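Local coordinates for glutaredoxin related protein (Sulfolobus solfataricus, PDB 4MNN), which acts as an atypical protein disulfide oxidoreductase of thioredoxin fold, probably exchanging thiols and disulfides in its partner proteins, at residues I14-I19 against R80-N84; A96-S102 against I127-K132; K104-T108 against Y148-V153. One frame throughout, in Å; residues are numbered along the deposited sequence.

From the N terminus, contact 1 comes first: the turn after helix 4-11 meets the end of helix 71-83, closing a long loop that spans the four strands of the N-terminal thioredoxin-like half. The chain then enters the C-terminal half, where contacts 2 and 3 cross, since their segments alternate along the sequence. Contact 2 starts the parallel pairing of strands 101-107 and 131-137, which helix 114-127 connects; contact 3 joins the far end of strand 101-107 to the loop before strand 155-158. These two share one strand, with centres about 20 Å apart, whereas the centres of contacts 1 and 3 lie about 30 Å apart, on opposite sides of the chain's centre.

Contact 1 (I14-I19 against R80-N84)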
loop_
_atom_site.group_PDB
_atom_site.type_symbol
_atom_site.label_atom_id
_atom_site.label_comp_id
_atom_site.label_asym_id
_atom_site.label_seq_id
_atom_site.Cartn_x
_atom_site.Cartn_y
_atom_site.Cartn_z
ATOM N N ILE A 14 9.510 -13.909 7.326
ATOM C CA ILE A 14 10.244 -12.794 6.752
ATOM C C ILE A 14 11.003 -11.989 7.782
ATOM O O ILE A 14 11.538 -10.928 7.467
ATOM C CB ILE A 14 9.318 -11.852 5.949
ATOM C CG1 ILE A 14 8.406 -11.083 6.892
ATOM C CG2 ILE A 14 8.505 -12.661 4.930
ATOM C CD1 ILE A 14 7.696 -9.945 6.235
ATOM N N LYS A 15 11.065 -12.496 9.010
ATOM C CA LYS A 15 11.768 -11.814 10.085
ATOM C C LYS A 15 13.230 -11.585 9.723
ATOM O O LYS A 15 13.869 -10.642 10.217
ATOM C CB LYS A 15 11.678 -12.631 11.400
ATOM C CG LYS A 15 12.577 -13.888 11.474
ATOM C CD LYS A 15 11.880 -15.182 11.023
ATOM C CE LYS A 15 12.670 -16.457 11.339
ATOM N NZ LYS A 15 11.825 -17.675 11.029
ATOM N N LYS A 16 13.765 -12.444 8.853
ATOM C CA LYS A 16 15.173 -12.353 8.449
ATOM C C LYS A 16 15.461 -11.231 7.468
ATOM O O LYS A 16 16.615 -10.856 7.277
ATOM C CB LYS A 16 15.627 -13.685 7.847
ATOM C CG LYS A 16 16.903 -13.606 7.033
ATOM C CD LYS A 16 17.273 -14.969 6.475
ATOM C CE LYS A 16 18.437 -14.884 5.504
ATOM N NZ LYS A 16 18.874 -16.248 5.105
ATOM N N GLY A 17 14.413 -10.695 6.851
ATOM C CA GLY A 17 14.590 -9.617 5.879
ATOM C C GLY A 17 14.838 -8.247 6.513
ATOM O O GLY A 17 15.218 -8.171 7.679
ATOM N N ASP A 18 14.618 -7.173 5.753
ATOM C CA ASP A 18 14.833 -5.825 6.269
ATOM C C ASP A 18 13.669 -4.908 5.861
ATOM O O ASP A 18 13.867 -3.726 5.527
ATOM C CB ASP A 18 16.148 -5.255 5.756
ATOM C CG ASP A 18 16.106 -4.936 4.286
ATOM O OD1 ASP A 18 15.317 -5.592 3.572
ATOM O OD2 ASP A 18 16.866 -4.037 3.841
ATOM N N ILE A 19 12.458 -5.465 5.872
ATOM C CA ILE A 19 11.284 -4.658 5.580
ATOM C C ILE A 19 11.189 -3.705 6.777
ATOM O O ILE A 19 11.471 -4.094 7.926
ATOM C CB ILE A 19 10.002 -5.533 5.517
ATOM C CG1 ILE A 19 9.693 -5.929 4.079
ATOM C CG2 ILE A 19 8.807 -4.764 6.094
ATOM C CD1 ILE A 19 9.059 -4.817 3.232
ATOM N N ARG A 80 6.143 -10.288 -0.204
ATOM C CA ARG A 80 6.693 -10.231 -1.564
ATOM C C ARG A 80 7.890 -9.295 -1.643
ATOM O O ARG A 80 8.916 -9.630 -2.238
ATOM C CB ARG A 80 5.624 -9.789 -2.574
ATOM C CG ARG A 80 4.467 -10.756 -2.788
ATOM C CD ARG A 80 3.911 -10.627 -4.237
ATOM N NE ARG A 80 2.934 -11.681 -4.484
ATOM C CZ ARG A 80 1.620 -11.544 -4.322
ATOM N NH1 ARG A 80 1.105 -10.374 -3.925
ATOM N NH2 ARG A 80 0.825 -12.599 -4.498
ATOM N N ILE A 81 7.762 -8.125 -1.023
ATOM C CA ILE A 81 8.846 -7.162 -1.031
ATOM C C ILE A 81 10.068 -7.717 -0.254
ATOM O O ILE A 81 11.209 -7.605 -0.719
ATOM C CB ILE A 81 8.369 -5.816 -0.420
ATOM C CG1 ILE A 81 7.407 -5.132 -1.389
ATOM C CG2 ILE A 81 9.549 -4.870 -0.156
ATOM C CD1 ILE A 81 6.552 -4.049 -0.714
ATOM N N SER A 82 9.824 -8.335 0.897
ATOM C CA SER A 82 10.928 -8.849 1.700
ATOM C C SER A 82 11.690 -9.993 1.018
ATOM O O SER A 82 12.893 -10.153 1.233
ATOM C CB SER A 82 10.415 -9.309 3.062
ATOM O OG SER A 82 11.500 -9.650 3.905
ATOM N N ASN A 83 10.985 -10.777 0.208
ATOM C CA ASN A 83 11.583 -11.911 -0.517
ATOM C C ASN A 83 11.974 -11.519 -1.941
ATOM O O ASN A 83 12.605 -12.299 -2.671
ATOM C CB ASN A 83 10.603 -13.075 -0.586
ATOM C CG ASN A 83 10.451 -13.786 0.740
ATOM O OD1 ASN A 83 9.422 -14.384 1.012
ATOM N ND2 ASN A 83 11.479 -13.732 1.565
ATOM N N ASN A 84 11.621 -10.302 -2.331
ATOM C CA ASN A 84 11.930 -9.804 -3.673
ATOM C C ASN A 84 11.327 -10.700 -4.744
ATOM O O ASN A 84 11.987 -11.071 -5.735
ATOM C CB ASN A 84 13.439 -9.675 -3.883
ATOM C CG ASN A 84 13.778 -8.985 -5.198
ATOM O OD1 ASN A 84 12.986 -8.184 -5.700
ATOM N ND2 ASN A 84 14.955 -9.281 -5.755
HETATM O O HOH W 1 11.594 -8.147 6.580
HETATM O O HOH W 2 13.241 -12.087 4.684
#
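S82 OG, in the one of its two modelled conformations described here, meets the turn I14-I19 through two waters. Each lies 3.1 Å from S82 OG. Water 1 is the stronger link: it donates to I14 O at 2.9 Å and accepts from I19 N at 2.9 Å, so one molecule ties the two ends of the turn to the helix. Water 2 reaches I14 O by only a weak bond. The hydroxyl is placed for this by chi1 of -173°, which sets OG anti to the helix backbone N, and in this position it also comes within 3.7 Å of G17 CA. The turn itself is closed by G17 N to I14 O at 2.9 Å.

Beside this wet patch lies a dry one. I19 CG1 rests on S82 CB, and its CD1 presses on I81 CG2 at 3.4 Å, tighter than ordinary van der Waals contact, the two side chains crossing at about a right angle. A chi1 of -95°, off a staggered position, carries I19 there. Helix 71-83 ends just beyond in a Schellman motif with N84 at positive phi. R54 serves both segments, forming a salt bridge with D18 and a hydrogen bond to I81 O.

The turn leading into strand 19-24 and the last turn of the helix are thus joined by tight aliphatic packing and, for their polar groups, by water rather than by direct bonds, which suggests that, in this conformer, ordered water is part of the interface in the thioredoxin-like half.

Contact 2 (A96-S102 against I127-K132); sequences AKQVRGS and INENVK
G101 and V131 open the parallel strand pair of a beta-alpha-beta unit, in which strand 101-107 is connected to strand 131-137 by helix 114-127, as in the thioredoxin fold. G101 bonds to both flanks of V131: its N donates to N130 O at 2.9 Å, and its O accepts from K132 N at 2.9 Å with an N-H...O angle of 167°, though the donor stands above the carbonyl plane. The same G101 O receives a CA-H...O contact from V131 CA. With positive phi, G101 has backbone angles at which a beta carbon would jam against the carbonyl of R100.

Ahead of the strands, K97 can be traced outward. Its CB points along the side of the other segment, and chi1 of -66° sets CG anti to the carbonyl carbon, starting the chain across I127. CG then presses on I127 CG2 at 3.4 Å, a tight carbon pair; CD passes somewhat farther from the same methyl, and CE returns to 3.6 Å from I127 CG2. The side chains cross at about a right angle, with the extended lysine laid over a single branch. NZ has passed the isoleucine and makes a long, weak ion pair with E94.

R100 begins by pointing away, yet its end comes back over N130. The two side chains run side by side, guanidinium and amide stacked with planes 28° apart and R100 NH2 3.6 Å from N130 CG. Just before R100, V99 CG1 meets V131 CG2 at 3.8 Å, an apolar pair.

One water spans the second bridge, S102 with K132, accepting from S102 OG at 2.7 Å and donating to K132 O at 2.7 Å.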
loop_
_atom_site.group_PDB
_atom_site.type_symbol
_atom_site.label_atom_id
_atom_site.label_comp_id
_atom_site.label_asym_id
_atom_site.label_seq_id
_atom_site.Cartn_x
_atom_site.Cartn_y
_atom_site.Cartn_z
ATOM N N ALA A 96 4.440 -2.970 -17.063
ATOM C CA ALA A 96 4.473 -2.175 -15.831
ATOM C C ALA A 96 5.722 -1.322 -15.717
ATOM O O ALA A 96 5.668 -0.249 -15.135
ATOM C CB ALA A 96 4.369 -3.079 -14.601
ATOM N N LYS A 97 6.852 -1.801 -16.249
ATOM C CA LYS A 97 8.119 -1.061 -16.187
ATOM C C LYS A 97 8.142 0.223 -17.021
ATOM O O LYS A 97 9.073 1.046 -16.876
ATOM C CB LYS A 97 9.278 -1.955 -16.669
ATOM C CG LYS A 97 9.549 -3.145 -15.769
ATOM C CD LYS A 97 10.686 -3.992 -16.335
ATOM C CE LYS A 97 11.116 -5.054 -15.357
ATOM N NZ LYS A 97 12.309 -5.823 -15.880
ATOM N N GLN A 98 7.134 0.388 -17.886
ATOM C CA GLN A 98 7.059 1.540 -18.764
ATOM C C GLN A 98 6.457 2.744 -18.090
ATOM O O GLN A 98 6.665 3.880 -18.507
ATOM C CB GLN A 98 6.216 1.220 -19.993
ATOM C CG GLN A 98 6.838 0.175 -20.877
ATOM C CD GLN A 98 8.320 0.373 -21.032
ATOM O OE1 GLN A 98 8.793 1.413 -21.533
ATOM N NE2 GLN A 98 9.076 -0.619 -20.606
ATOM N N VAL A 99 5.667 2.492 -17.062
ATOM C CA VAL A 99 5.010 3.590 -16.391
ATOM C C VAL A 99 6.001 4.474 -15.636
ATOM O O VAL A 99 7.071 4.023 -15.196
ATOM C CB VAL A 99 3.893 3.040 -15.453
ATOM C CG1 VAL A 99 3.056 4.174 -14.890
ATOM C CG2 VAL A 99 2.971 2.112 -16.266
ATOM N N ARG A 100 5.644 5.751 -15.532
ATOM C CA ARG A 100 6.447 6.726 -14.799
ATOM C C ARG A 100 5.553 7.694 -14.030
ATOM O O ARG A 100 4.422 7.990 -14.446
ATOM C CB ARG A 100 7.323 7.529 -15.757
ATOM C CG ARG A 100 8.549 6.771 -16.272
ATOM C CD ARG A 100 9.503 7.705 -16.997
ATOM N NE ARG A 100 10.835 7.113 -17.182
ATOM C CZ ARG A 100 11.830 7.203 -16.304
ATOM N NH1 ARG A 100 13.001 6.635 -16.570
ATOM N NH2 ARG A 100 11.669 7.874 -15.168
ATOM N N GLY A 101 6.064 8.167 -12.902
ATOM C CA GLY A 101 5.327 9.153 -12.144
ATOM C C GLY A 101 4.364 8.716 -11.067
ATOM O O GLY A 101 4.339 7.583 -10.605
ATOM N N SER A 102 3.530 9.657 -10.688
ATOM C CA SER A 102 2.571 9.421 -9.622
ATOM C C SER A 102 1.464 8.465 -10.032
ATOM O O SER A 102 0.929 8.550 -11.136
ATOM C CB SER A 102 1.949 10.753 -9.212
ATOM O OG SER A 102 0.875 10.567 -8.299
ATOM N N ILE A 127 8.432 -3.603 -8.959
ATOM C CA ILE A 127 9.101 -3.718 -10.251
ATOM C C ILE A 127 9.627 -2.421 -10.802
ATOM O O ILE A 127 10.615 -2.411 -11.523
ATOM C CB ILE A 127 8.122 -4.205 -11.364
ATOM C CG1 ILE A 127 7.495 -5.537 -11.004
ATOM C CG2 ILE A 127 8.844 -4.302 -12.696
ATOM C CD1 ILE A 127 6.313 -5.831 -11.873
ATOM N N ASN A 128 8.969 -1.325 -10.460
ATOM C CA ASN A 128 9.299 -0.049 -11.079
ATOM C C ASN A 128 9.535 1.091 -10.094
ATOM O O ASN A 128 8.589 1.658 -9.538
ATOM C CB ASN A 128 8.118 0.259 -12.046
ATOM C CG ASN A 128 8.307 1.520 -12.863
ATOM O OD1 ASN A 128 7.516 1.801 -13.779
ATOM N ND2 ASN A 128 9.321 2.271 -12.562
ATOM N N GLU A 129 10.809 1.427 -9.890
ATOM C CA GLU A 129 11.176 2.500 -8.975
ATOM C C GLU A 129 10.827 3.876 -9.496
ATOM O O GLU A 129 10.930 4.864 -8.756
ATOM C CB GLU A 129 12.682 2.469 -8.706
ATOM C CG GLU A 129 13.179 1.169 -8.176
ATOM C CD GLU A 129 14.685 1.167 -8.051
ATOM O OE1 GLU A 129 15.208 2.040 -7.307
ATOM O OE2 GLU A 129 15.328 0.303 -8.698
ATOM N N ASN A 130 10.436 3.959 -10.770
ATOM C CA ASN A 130 10.109 5.251 -11.376
ATOM C C ASN A 130 8.649 5.622 -11.123
ATOM O O ASN A 130 8.190 6.687 -11.550
ATOM C CB ASN A 130 10.364 5.190 -12.885
ATOM C CG ASN A 130 11.818 4.898 -13.222
ATOM O OD1 ASN A 130 12.118 4.026 -14.049
ATOM N ND2 ASN A 130 12.721 5.624 -12.594
ATOM N N VAL A 131 7.914 4.720 -10.477
ATOM C CA VAL A 131 6.507 4.967 -10.142
ATOM C C VAL A 131 6.471 5.366 -8.661
ATOM O O VAL A 131 7.218 4.818 -7.870
ATOM C CB VAL A 131 5.637 3.675 -10.348
ATOM C CG1 VAL A 131 4.398 3.712 -9.451
ATOM C CG2 VAL A 131 5.169 3.574 -11.816
ATOM N N LYS A 132 5.635 6.334 -8.298
ATOM C CA LYS A 132 5.504 6.717 -6.891
ATOM C C LYS A 132 4.061 6.374 -6.541
ATOM O O LYS A 132 3.144 7.111 -6.896
ATOM C CB LYS A 132 5.750 8.210 -6.674
ATOM C CG LYS A 132 5.623 8.558 -5.180
ATOM C CD LYS A 132 5.735 10.030 -4.914
ATOM C CE LYS A 132 5.815 10.264 -3.426
ATOM N NZ LYS A 132 5.968 11.690 -3.060
HETATM O O HOH W 3 2.045 9.494 -6.078
#

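Contact 3 (K104-T108 against Y148-V153)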
loop_
_atom_site.group_PDB
_atom_site.type_symbol
_atom_site.label_atom_id
_atom_site.label_comp_id
_atom_site.label_asym_id
_atom_site.label_seq_id
_atom_site.Cartn_x
_atom_site.Cartn_y
_atom_site.Cartn_z
ATOM N N LYS A 104 -1.921 7.118 -7.952
ATOM C CA LYS A 104 -2.707 7.150 -6.727
ATOM C C LYS A 104 -3.916 6.267 -6.868
ATOM O O LYS A 104 -4.689 6.398 -7.823
ATOM C CB LYS A 104 -3.187 8.561 -6.399
ATOM C CG LYS A 104 -2.011 9.488 -6.138
ATOM C CD LYS A 104 -2.440 10.931 -5.916
ATOM C CE LYS A 104 -1.163 11.740 -5.585
ATOM N NZ LYS A 104 -1.475 13.071 -5.077
ATOM N N LEU A 105 -4.087 5.391 -5.894
ATOM C CA LEU A 105 -5.224 4.480 -5.883
ATOM C C LEU A 105 -6.134 4.861 -4.722
ATOM O O LEU A 105 -5.668 4.959 -3.596
ATOM C CB LEU A 105 -4.746 3.031 -5.673
ATOM C CG LEU A 105 -5.905 2.048 -5.412
ATOM C CD1 LEU A 105 -6.778 1.949 -6.658
ATOM C CD2 LEU A 105 -5.373 0.631 -5.041
ATOM N N PHE A 106 -7.406 5.117 -5.005
ATOM C CA PHE A 106 -8.382 5.397 -3.971
ATOM C C PHE A 106 -9.189 4.139 -3.718
ATOM O O PHE A 106 -9.651 3.495 -4.656
ATOM C CB PHE A 106 -9.302 6.541 -4.404
ATOM C CG PHE A 106 -8.568 7.873 -4.471
ATOM C CD1 PHE A 106 -8.574 8.731 -3.382
ATOM C CD2 PHE A 106 -7.767 8.183 -5.564
ATOM C CE1 PHE A 106 -7.792 9.875 -3.373
ATOM C CE2 PHE A 106 -6.969 9.329 -5.574
ATOM C CZ PHE A 106 -6.989 10.172 -4.468
ATOM N N VAL A 107 -9.364 3.816 -2.439
ATOM C CA VAL A 107 -10.145 2.658 -2.030
ATOM C C VAL A 107 -11.009 3.022 -0.818
ATOM O O VAL A 107 -10.926 4.135 -0.289
ATOM C CB VAL A 107 -9.211 1.479 -1.548
ATOM C CG1 VAL A 107 -8.201 1.095 -2.639
ATOM C CG2 VAL A 107 -8.453 1.894 -0.249
ATOM N N THR A 108 -11.865 2.079 -0.422
ATOM C CA THR A 108 -12.635 2.167 0.825
ATOM C C THR A 108 -12.734 0.716 1.302
ATOM O O THR A 108 -12.502 -0.205 0.523
ATOM C CB THR A 108 -14.069 2.743 0.652
ATOM O OG1 THR A 108 -14.869 1.841 -0.141
ATOM C CG2 THR A 108 -13.991 4.095 -0.027
ATOM N N TYR A 148 -9.670 14.743 -6.501
ATOM C CA TYR A 148 -9.574 13.953 -7.722
ATOM C C TYR A 148 -10.925 13.476 -8.251
ATOM O O TYR A 148 -10.997 12.641 -9.172
ATOM C CB TYR A 148 -8.577 12.789 -7.518
ATOM C CG TYR A 148 -7.170 13.299 -7.274
ATOM C CD1 TYR A 148 -6.659 13.378 -5.979
ATOM C CD2 TYR A 148 -6.392 13.800 -8.321
ATOM C CE1 TYR A 148 -5.414 13.941 -5.727
ATOM C CE2 TYR A 148 -5.128 14.373 -8.077
ATOM C CZ TYR A 148 -4.656 14.434 -6.775
ATOM O OH TYR A 148 -3.410 14.981 -6.479
ATOM N N ARG A 149 -12.005 14.039 -7.699
ATOM C CA ARG A 149 -13.360 13.742 -8.168
ATOM C C ARG A 149 -13.742 12.266 -8.151
ATOM O O ARG A 149 -14.437 11.747 -9.036
ATOM C CB ARG A 149 -13.537 14.321 -9.586
ATOM C CG ARG A 149 -13.300 15.844 -9.679
ATOM C CD ARG A 149 -13.704 16.316 -11.088
ATOM N NE ARG A 149 -13.822 17.761 -11.270
ATOM C CZ ARG A 149 -13.015 18.683 -10.748
ATOM N NH1 ARG A 149 -11.990 18.337 -9.965
ATOM N NH2 ARG A 149 -13.218 19.969 -11.035
ATOM N N VAL A 150 -13.310 11.607 -7.097
ATOM C CA VAL A 150 -13.578 10.191 -6.907
ATOM C C VAL A 150 -14.962 9.968 -6.290
ATOM O O VAL A 150 -15.325 10.622 -5.310
ATOM C CB VAL A 150 -12.468 9.581 -5.990
ATOM C CG1 VAL A 150 -12.739 8.049 -5.706
ATOM C CG2 VAL A 150 -11.079 9.805 -6.662
ATOM N N LEU A 151 -15.751 9.094 -6.911
ATOM C CA LEU A 151 -17.049 8.698 -6.368
ATOM C C LEU A 151 -16.864 7.185 -6.090
ATOM O O LEU A 151 -16.542 6.765 -4.954
ATOM C CB LEU A 151 -18.206 8.973 -7.365
ATOM C CG LEU A 151 -18.595 10.449 -7.520
ATOM C CD1 LEU A 151 -19.669 10.590 -8.595
ATOM C CD2 LEU A 151 -19.114 10.978 -6.172
ATOM N N SER A 152 -16.979 6.360 -7.116
ATOM C CA SER A 152 -16.800 4.926 -6.884
ATOM C C SER A 152 -15.302 4.546 -6.788
ATOM O O SER A 152 -14.390 5.252 -7.303
ATOM C CB SER A 152 -17.480 4.116 -7.990
ATOM O OG SER A 152 -16.789 4.217 -9.236
ATOM N N VAL A 153 -15.059 3.425 -6.120
ATOM C CA VAL A 153 -13.691 2.899 -5.981
ATOM C C VAL A 153 -13.748 1.427 -6.423
ATOM O O VAL A 153 -14.837 0.845 -6.483
ATOM C CB VAL A 153 -13.198 3.022 -4.519
ATOM C CG1 VAL A 153 -12.956 4.499 -4.160
ATOM C CG2 VAL A 153 -14.289 2.440 -3.513
#
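V107 and V153 bring the two backbones closest, their CA atoms 5.3 Å apart, where strand 101-107 passes the irregular loop that leads into strand 155-158. Consistent with a thioredoxin fold, this loop lies against the CxxC helix start: V153 touches C111 and C114, whose disulfide is probably redox-active, and V107 packs on C114.

F106 turns toward the loop and makes the largest single contribution. V150 CG2 sits over one ring face, 4.0 Å from the F106 centroid and 21° off the normal, a CH-pi contact. Y148 approaches obliquely, its ring plane at 42° to that of F106, with Y148 CD1 3.6 Å from F106 CZ. The F106 ring also meets Y136 on the neighbouring strand.

Earlier in the strand, the extended K104 chain brings NZ to 3.1 Å from Y148 OH. Both polar ends converge on D160 OD1, NZ by a salt bridge and the hydroxyl by a hydrogen bond. Replacing Y148 with an alanine takes away ring and hydroxyl and would probably leave D160 OD1 with one partner fewer and F106 CZ without the ring it meets on the loop side.

At the other end, V153 spans the strand lengthwise, CG1 lying 3.5 Å from F106 O. Its other branch reaches T108, whose chi1 of 66° sets the hydroxyl between N and the carbonyl carbon, so that T108 OG1 stands 3.5 Å from V153 CG2.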